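Local coordinates for checkpoint serine/threonine-protein kinase BUB1 (Saccharomyces cerevisiae, PDB 3ESL), which delays anaphase, as a kinase of the spindle assembly checkpoint, until chromosomes are bioriented on the spindle and takes part in correcting faulty kinetochore-microtubule attachments, at residues 6-11 with 37-42; 31-36 with 61-66; 129-134 with 157-162. One frame throughout, in Å; residues are numbered along the deposited sequence.

In the fold
All three contacts join helices of the all-alpha N-terminal domain of BUB1, a region with a TPR motif that lies apart from the kinase domain of the full protein. Contacts 1 and 2 share helix 29-47: residues 37-42 face helix 4-21, while residues 31-36 face helix 49-67. Their centres are 14 Å apart, and they touch where M37 CE packs on C63 SG at 4.0 Å. Contact 3 lies on the other side of the chain's centre, with its own centre about 41 Å from that of contact 1 and about 33 Å from that of contact 2. It joins helices 131-143 and 149-165 farther along the chain.

Contact 1 (6-11 with 37-42); sequences SQLNQT and MIWIST
Q7 O is gripped twice by T11, the residue that lays its methyl group on the W39 indole: T11 N donates to this carbonyl oxygen at 3.1 Å and T11 OG1 at 3.2 Å, and the two donors reach it from opposite faces of the carbonyl plane. The first is the ordinary helix bond; the second holds the rotation of the side chain. With the hydroxyl turned back along its own helix, CG2 stands anti to the backbone N and faces helix 29-47. It sits over one face of W39, 3.8 Å from the centroid of the five-membered ring and 24° off the ring normal, which makes a CH-pi contact. Within that face CG2 is displaced toward the rim and comes nearest to W39 CE2, at 3.5 Å. T11 CB follows it at 3.6 Å from W39 CZ2.

This is the packing of helix 4-21 against the next helix in the chain, 29-47, at one end of an all-alpha domain of the TPR class. The indole bridges the two helices because its CG is anti to the backbone N (chi1 176°), which carries the ring out to helix 4-21. The six-membered end of the indole slides past the backbone of that helix, and L8 O meets W39 CH2 at the ring edge, near the ring plane, at 3.2 Å. L8 CD2 packs 3.7 Å from W39 CZ2, displaced from the ring plane to the side opposite T11 CG2, and the leucine also packs on S43 and V47 of helix 29-47. W39 meets the ring of Y44 as well, the two planes being only about 25° apart. M37 (on T59 and M60) and I40 (on L56 and T59) join the same helix to helix 49-67.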
# COMPACT_ATOMS: atom_id res chain seq x y z
N SER A 6 -21.59 -7.72 22.29
CA SER A 6 -20.78 -7.74 23.52
C SER A 6 -19.52 -8.59 23.38
O SER A 6 -18.43 -8.17 23.81
CB SER A 6 -21.62 -8.25 24.69
OG SER A 6 -20.81 -8.51 25.83
N GLN A 7 -19.68 -9.77 22.80
CA GLN A 7 -18.55 -10.66 22.53
C GLN A 7 -17.58 -9.99 21.56
O GLN A 7 -16.36 -10.07 21.74
CB GLN A 7 -19.04 -12.02 22.00
CG GLN A 7 -19.59 -12.94 23.10
CD GLN A 7 -20.43 -14.12 22.58
OE1 GLN A 7 -21.13 -14.00 21.57
NE2 GLN A 7 -20.36 -15.24 23.28
N LEU A 8 -18.12 -9.32 20.55
CA LEU A 8 -17.29 -8.62 19.57
C LEU A 8 -16.52 -7.48 20.22
O LEU A 8 -15.34 -7.27 19.94
CB LEU A 8 -18.13 -8.11 18.39
CG LEU A 8 -18.67 -9.17 17.43
CD1 LEU A 8 -19.66 -8.54 16.48
CD2 LEU A 8 -17.56 -9.88 16.66
N ASN A 9 -17.18 -6.74 21.12
CA ASN A 9 -16.48 -5.67 21.84
C ASN A 9 -15.37 -6.14 22.77
O ASN A 9 -14.35 -5.45 22.92
CB ASN A 9 -17.45 -4.75 22.58
CG ASN A 9 -17.75 -3.51 21.79
OD1 ASN A 9 -17.09 -2.48 21.96
ND2 ASN A 9 -18.73 -3.60 20.90
N GLN A 10 -15.57 -7.29 23.40
CA GLN A 10 -14.52 -7.86 24.25
C GLN A 10 -13.32 -8.24 23.39
O GLN A 10 -12.18 -8.06 23.80
CB GLN A 10 -15.03 -9.08 25.00
CG GLN A 10 -16.12 -8.74 26.00
CD GLN A 10 -16.65 -9.95 26.75
OE1 GLN A 10 -16.73 -11.05 26.21
NE2 GLN A 10 -17.01 -9.74 28.01
N THR A 11 -13.60 -8.77 22.20
CA THR A 11 -12.54 -9.20 21.28
C THR A 11 -11.72 -7.99 20.84
O THR A 11 -10.49 -8.07 20.80
CB THR A 11 -13.09 -9.99 20.07
OG1 THR A 11 -13.68 -11.21 20.53
CG2 THR A 11 -11.96 -10.36 19.10
N MET A 37 -6.61 -6.80 12.04
CA MET A 37 -7.22 -6.17 10.86
C MET A 37 -8.17 -7.10 10.10
O MET A 37 -9.24 -6.67 9.64
CB MET A 37 -6.12 -5.63 9.94
CG MET A 37 -5.41 -4.44 10.54
SD MET A 37 -4.14 -3.80 9.43
CE MET A 37 -2.97 -5.15 9.35
N ILE A 38 -7.81 -8.37 10.00
CA ILE A 38 -8.66 -9.35 9.35
C ILE A 38 -9.95 -9.49 10.16
O ILE A 38 -11.04 -9.50 9.58
CB ILE A 38 -7.95 -10.70 9.18
CG1 ILE A 38 -6.83 -10.56 8.13
CG2 ILE A 38 -8.94 -11.81 8.74
CD1 ILE A 38 -5.86 -11.71 8.11
N TRP A 39 -9.82 -9.54 11.49
CA TRP A 39 -11.00 -9.64 12.37
C TRP A 39 -11.91 -8.41 12.25
O TRP A 39 -13.14 -8.53 12.15
CB TRP A 39 -10.60 -9.87 13.82
CG TRP A 39 -11.78 -9.88 14.74
CD1 TRP A 39 -12.61 -10.94 15.00
CD2 TRP A 39 -12.31 -8.77 15.47
NE1 TRP A 39 -13.62 -10.56 15.86
CE2 TRP A 39 -13.46 -9.23 16.17
CE3 TRP A 39 -11.92 -7.42 15.62
CZ2 TRP A 39 -14.22 -8.40 17.00
CZ3 TRP A 39 -12.68 -6.59 16.45
CH2 TRP A 39 -13.82 -7.09 17.13
N ILE A 40 -11.31 -7.22 12.25
CA ILE A 40 -12.10 -6.00 12.09
C ILE A 40 -12.85 -5.99 10.76
O ILE A 40 -14.05 -5.67 10.72
CB ILE A 40 -11.22 -4.74 12.12
CG1 ILE A 40 -10.50 -4.60 13.47
CG2 ILE A 40 -12.07 -3.48 11.83
CD1 ILE A 40 -9.31 -3.64 13.41
N SER A 41 -12.15 -6.33 9.68
CA SER A 41 -12.70 -6.19 8.34
C SER A 41 -13.75 -7.26 8.03
O SER A 41 -14.51 -7.12 7.06
CB SER A 41 -11.58 -6.21 7.30
OG SER A 41 -10.93 -7.47 7.29
N THR A 42 -13.79 -8.32 8.83
CA THR A 42 -14.76 -9.39 8.63
C THR A 42 -15.83 -9.34 9.73
O THR A 42 -16.96 -8.95 9.47
CB THR A 42 -14.09 -10.79 8.56
OG1 THR A 42 -13.32 -11.02 9.74
CG2 THR A 42 -13.18 -10.89 7.32

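Contact 2 (31-36 with 61-66); sequences DLFLDY and ERCLIY
In the antiparallel pairing of helices 29-47 and 49-67, part of the TPR-type N-terminal domain, F33 lays its ring on the backbone of C63. The short segments approach to 10.2 Å between axes and run at 168°. One face of the phenylalanine lies against C63, whose CA stands over the centre of the F33 ring, 3.6 Å from the centroid, in a CH-pi contact. C63 CB lies over the same face, 3.6 Å from F33 CD1. The sulfur lies obliquely to the ring, 4.5 Å from the centroid, as a cysteine sulfur-aromatic contact; with SG anti to its own backbone N (chi1 175°), it lies beside F33 CB rather than over the ring centre.

Y66, almost one helical turn beyond C63, closes in from the rim. Its CD2 is in the plane of F33, 3.8 Å from F33 CE2, and the two rings are inclined at 52°, in neither a parallel stack nor a T-shape. R62 adds its aliphatic base, with CB 4.0 Å from F33 CE1. Its polar end turns to helix 4-21, where, in the conformer given here, NH1 forms a salt bridge with E16 OE1; Y36 OH is hydrogen-bonded to E16 OE2. L23, in the loop between helices 4-21 and 29-47, touches both F33 and Y66. C63 also touches I82 of helix 77-90, the next helix in the chain. Antiparallel packing of helices consecutive in the chain is characteristic of TPR-type helical arrays.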
# COMPACT_ATOMS: atom_id res chain seq x y z
N ASP A 31 2.20 -9.98 12.31
CA ASP A 31 1.15 -11.01 12.39
C ASP A 31 0.02 -10.61 13.33
O ASP A 31 -1.14 -10.88 13.03
CB ASP A 31 1.75 -12.36 12.80
CG ASP A 31 0.77 -13.50 12.63
OD1 ASP A 31 0.26 -13.68 11.50
OD2 ASP A 31 0.51 -14.20 13.64
N LEU A 32 0.35 -9.94 14.43
CA LEU A 32 -0.69 -9.53 15.40
C LEU A 32 -1.56 -8.43 14.77
O LEU A 32 -2.79 -8.50 14.85
CB LEU A 32 -0.07 -9.09 16.73
CG LEU A 32 -1.04 -8.49 17.77
CD1 LEU A 32 -2.16 -9.46 18.14
CD2 LEU A 32 -0.27 -8.03 19.03
N PHE A 33 -0.94 -7.44 14.14
CA PHE A 33 -1.70 -6.46 13.37
C PHE A 33 -2.58 -7.12 12.31
O PHE A 33 -3.75 -6.74 12.14
CB PHE A 33 -0.77 -5.44 12.68
CG PHE A 33 -0.24 -4.37 13.59
CD1 PHE A 33 -1.09 -3.37 14.09
CD2 PHE A 33 1.11 -4.34 13.92
CE1 PHE A 33 -0.58 -2.36 14.92
CE2 PHE A 33 1.64 -3.34 14.73
CZ PHE A 33 0.79 -2.35 15.23
N LEU A 34 -2.02 -8.08 11.57
CA LEU A 34 -2.80 -8.75 10.52
C LEU A 34 -4.02 -9.47 11.09
O LEU A 34 -5.12 -9.35 10.54
CB LEU A 34 -1.94 -9.76 9.74
CG LEU A 34 -0.88 -9.17 8.83
CD1 LEU A 34 -0.01 -10.31 8.32
CD2 LEU A 34 -1.52 -8.43 7.66
N ASP A 35 -3.84 -10.19 12.19
CA ASP A 35 -4.94 -10.93 12.83
C ASP A 35 -6.06 -9.96 13.19
O ASP A 35 -7.23 -10.19 12.90
CB ASP A 35 -4.47 -11.65 14.09
CG ASP A 35 -3.77 -12.96 13.80
OD1 ASP A 35 -3.87 -13.49 12.67
OD2 ASP A 35 -3.12 -13.47 14.74
N TYR A 36 -5.67 -8.84 13.79
CA TYR A 36 -6.64 -7.85 14.25
C TYR A 36 -7.36 -7.20 13.07
O TYR A 36 -8.58 -7.10 13.07
CB TYR A 36 -5.94 -6.84 15.16
CG TYR A 36 -6.83 -5.81 15.83
CD1 TYR A 36 -8.19 -6.06 16.06
CD2 TYR A 36 -6.28 -4.60 16.26
CE1 TYR A 36 -8.99 -5.10 16.71
CE2 TYR A 36 -7.08 -3.63 16.90
CZ TYR A 36 -8.43 -3.90 17.12
OH TYR A 36 -9.21 -2.95 17.73
N GLU A 61 -3.35 2.29 10.06
CA GLU A 61 -2.38 3.38 10.21
C GLU A 61 -1.35 3.04 11.29
O GLU A 61 -0.14 3.24 11.09
CB GLU A 61 -3.09 4.70 10.52
CG GLU A 61 -3.89 5.20 9.35
CD GLU A 61 -4.53 6.56 9.62
OE1 GLU A 61 -4.32 7.10 10.73
OE2 GLU A 61 -5.21 7.06 8.70
N ARG A 62 -1.83 2.52 12.42
CA ARG A 62 -0.93 2.07 13.50
C ARG A 62 0.05 1.02 12.99
O ARG A 62 1.26 1.09 13.27
CB ARG A 62 -1.73 1.51 14.68
CG ARG A 62 -2.32 2.57 15.58
CD ARG A 62 -3.25 1.94 16.62
NE ARG A 62 -2.51 1.41 17.76
CZ ARG A 62 -3.10 0.84 18.82
NH1 ARG A 62 -4.41 0.72 18.85
NH2 ARG A 62 -2.37 0.39 19.83
N CYS A 63 -0.46 0.06 12.23
CA CYS A 63 0.37 -1.01 11.66
C CYS A 63 1.48 -0.41 10.78
O CYS A 63 2.66 -0.71 10.94
CB CYS A 63 -0.50 -1.95 10.83
SG CYS A 63 0.47 -3.20 9.96
N LEU A 64 1.08 0.44 9.84
CA LEU A 64 2.05 1.01 8.89
C LEU A 64 3.14 1.79 9.62
O LEU A 64 4.34 1.63 9.34
CB LEU A 64 1.34 1.89 7.86
CG LEU A 64 0.36 1.13 6.96
CD1 LEU A 64 -0.32 2.08 5.95
CD2 LEU A 64 1.05 -0.05 6.24
N ILE A 65 2.72 2.58 10.60
CA ILE A 65 3.64 3.42 11.39
C ILE A 65 4.57 2.58 12.25
O ILE A 65 5.77 2.84 12.31
CB ILE A 65 2.85 4.45 12.24
CG1 ILE A 65 2.19 5.50 11.33
CG2 ILE A 65 3.75 5.12 13.31
CD1 ILE A 65 3.17 6.32 10.49
N TYR A 66 4.03 1.55 12.89
CA TYR A 66 4.83 0.70 13.77
C TYR A 66 5.89 -0.11 13.00
O TYR A 66 7.04 -0.22 13.43
CB TYR A 66 3.94 -0.24 14.56
CG TYR A 66 4.65 -0.95 15.68
CD1 TYR A 66 4.77 -0.35 16.94
CD2 TYR A 66 5.20 -2.22 15.50
CE1 TYR A 66 5.41 -1.01 17.98
CE2 TYR A 66 5.85 -2.87 16.53
CZ TYR A 66 5.95 -2.26 17.77
OH TYR A 66 6.59 -2.92 18.80

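Contact 3 (129-134 with 157-162); sequences QFFLEA and SNYEDR
Y159 OH donates a hydrogen bond to the backbone carbonyl oxygen of F131 at 2.7 Å, tying helix 149-165 to the first turn of helix 131-143 in the TPR-containing domain of BUB1. The hydroxyl meets the carbonyl from the side, at a C=O...donor angle of 110°, and is tilted only 15° from the carbonyl plane. F131 O in turn lies near the plane of the tyrosine ring, at its edge. The hydroxyl is buried among carbon atoms: F131 CD1 is 3.5 Å from it, with the hydroxyl in the plane of the phenylalanine ring, and A134 CB is 3.6 Å away. The alanine methyl also packs 3.9 Å from Y159 CE2, so polar and apolar contacts meet at the same end of the ring.

Y159 spans the gap between the helices because its CG is anti to the backbone N (chi1 -175°), which carries the phenol toward helix 131-143. The Y159 side chain also touches K135 and L138, farther along that helix. Next to this crossing, E160 forms a salt bridge with K135, a second polar tie between the same two helices. R162 folds back along its own helix, with one guanidinium face over Y159 CA and NE in the plane of the tyrosine ring at its edge; NE is held in a salt bridge by E126 of helix 115-127.

A tight connection leads into the acceptor residue. Q129 ends helix 115-127 in a Schellman motif with positive phi, and F130, centre of an inverse gamma turn, is the N-cap of the next helix. The bend brings Q129 CA back over one face of the F131 ring, 3.7 Å above its plane and offset toward the rim.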
# COMPACT_ATOMS: atom_id res chain seq x y z
N GLN A 129 -3.96 8.71 -16.29
CA GLN A 129 -3.56 9.05 -17.66
C GLN A 129 -2.11 9.54 -17.80
O GLN A 129 -1.78 10.27 -18.73
CB GLN A 129 -4.57 10.02 -18.32
CG GLN A 129 -6.02 9.67 -18.09
CD GLN A 129 -6.73 10.70 -17.26
OE1 GLN A 129 -6.81 11.87 -17.66
NE2 GLN A 129 -7.29 10.29 -16.13
N PHE A 130 -1.25 9.14 -16.87
CA PHE A 130 0.18 9.30 -17.06
C PHE A 130 0.64 8.03 -17.77
O PHE A 130 1.34 7.19 -17.20
CB PHE A 130 0.93 9.49 -15.73
CG PHE A 130 0.68 10.82 -15.06
CD1 PHE A 130 1.26 11.99 -15.56
CD2 PHE A 130 -0.15 10.91 -13.95
CE1 PHE A 130 1.02 13.23 -14.93
CE2 PHE A 130 -0.39 12.13 -13.32
CZ PHE A 130 0.20 13.29 -13.81
N PHE A 131 0.23 7.89 -19.03
CA PHE A 131 0.33 6.61 -19.72
C PHE A 131 1.75 6.09 -19.89
O PHE A 131 2.05 4.93 -19.57
CB PHE A 131 -0.43 6.66 -21.07
CG PHE A 131 -1.92 6.78 -20.92
CD1 PHE A 131 -2.66 5.75 -20.35
CD2 PHE A 131 -2.59 7.93 -21.35
CE1 PHE A 131 -4.04 5.86 -20.19
CE2 PHE A 131 -3.97 8.05 -21.21
CZ PHE A 131 -4.70 7.02 -20.63
N LEU A 132 2.65 6.95 -20.36
CA LEU A 132 4.01 6.50 -20.65
C LEU A 132 4.87 6.40 -19.38
O LEU A 132 5.78 5.57 -19.31
CB LEU A 132 4.66 7.35 -21.76
CG LEU A 132 3.88 7.33 -23.09
CD1 LEU A 132 4.46 8.30 -24.10
CD2 LEU A 132 3.76 5.92 -23.69
N GLU A 133 4.56 7.22 -18.38
CA GLU A 133 5.20 7.09 -17.07
C GLU A 133 4.86 5.74 -16.44
O GLU A 133 5.72 5.09 -15.83
CB GLU A 133 4.79 8.23 -16.13
CG GLU A 133 5.33 9.60 -16.55
CD GLU A 133 4.37 10.39 -17.44
OE1 GLU A 133 3.51 9.79 -18.12
OE2 GLU A 133 4.48 11.63 -17.45
N ALA A 134 3.60 5.32 -16.60
CA ALA A 134 3.14 4.03 -16.08
C ALA A 134 3.90 2.86 -16.71
O ALA A 134 4.21 1.88 -16.02
CB ALA A 134 1.64 3.87 -16.27
N SER A 157 3.12 -6.54 -20.81
CA SER A 157 2.57 -6.96 -22.10
C SER A 157 1.09 -6.58 -22.24
O SER A 157 0.69 -6.01 -23.26
CB SER A 157 2.76 -8.46 -22.33
OG SER A 157 2.34 -8.84 -23.63
N ASN A 158 0.30 -6.88 -21.21
CA ASN A 158 -1.12 -6.53 -21.22
C ASN A 158 -1.34 -5.02 -21.29
O ASN A 158 -2.29 -4.55 -21.92
CB ASN A 158 -1.85 -7.11 -19.99
CG ASN A 158 -1.81 -8.63 -19.95
OD1 ASN A 158 -1.50 -9.28 -20.95
ND2 ASN A 158 -2.13 -9.19 -18.80
N TYR A 159 -0.45 -4.27 -20.64
CA TYR A 159 -0.53 -2.81 -20.66
C TYR A 159 -0.25 -2.24 -22.05
O TYR A 159 -0.93 -1.31 -22.51
CB TYR A 159 0.41 -2.19 -19.63
CG TYR A 159 0.26 -0.69 -19.53
CD1 TYR A 159 -1.01 -0.11 -19.55
CD2 TYR A 159 1.37 0.14 -19.44
CE1 TYR A 159 -1.16 1.27 -19.48
CE2 TYR A 159 1.23 1.53 -19.37
CZ TYR A 159 -0.05 2.08 -19.38
OH TYR A 159 -0.22 3.44 -19.30
N GLU A 160 0.76 -2.80 -22.72
CA GLU A 160 1.05 -2.41 -24.10
C GLU A 160 -0.14 -2.67 -25.04
O GLU A 160 -0.36 -1.91 -25.98
CB GLU A 160 2.33 -3.07 -24.60
CG GLU A 160 3.57 -2.54 -23.88
CD GLU A 160 4.85 -3.27 -24.23
OE1 GLU A 160 4.80 -4.43 -24.68
OE2 GLU A 160 5.94 -2.67 -24.04
N ASP A 161 -0.91 -3.72 -24.76
CA ASP A 161 -2.14 -4.01 -25.49
C ASP A 161 -3.21 -2.95 -25.25
O ASP A 161 -3.96 -2.60 -26.16
CB ASP A 161 -2.71 -5.38 -25.10
CG ASP A 161 -1.84 -6.53 -25.57
OD1 ASP A 161 -1.07 -6.36 -26.54
OD2 ASP A 161 -1.95 -7.62 -24.95
N ARG A 162 -3.28 -2.46 -24.01
CA ARG A 162 -4.22 -1.39 -23.67
C ARG A 162 -3.79 -0.07 -24.32
O ARG A 162 -4.64 0.71 -24.76
CB ARG A 162 -4.38 -1.24 -22.16
CG ARG A 162 -5.01 -2.46 -21.49
CD ARG A 162 -5.53 -2.17 -20.08
NE ARG A 162 -4.46 -1.83 -19.13
CZ ARG A 162 -3.68 -2.71 -18.52
NH1 ARG A 162 -3.81 -4.02 -18.75
NH2 ARG A 162 -2.76 -2.29 -17.66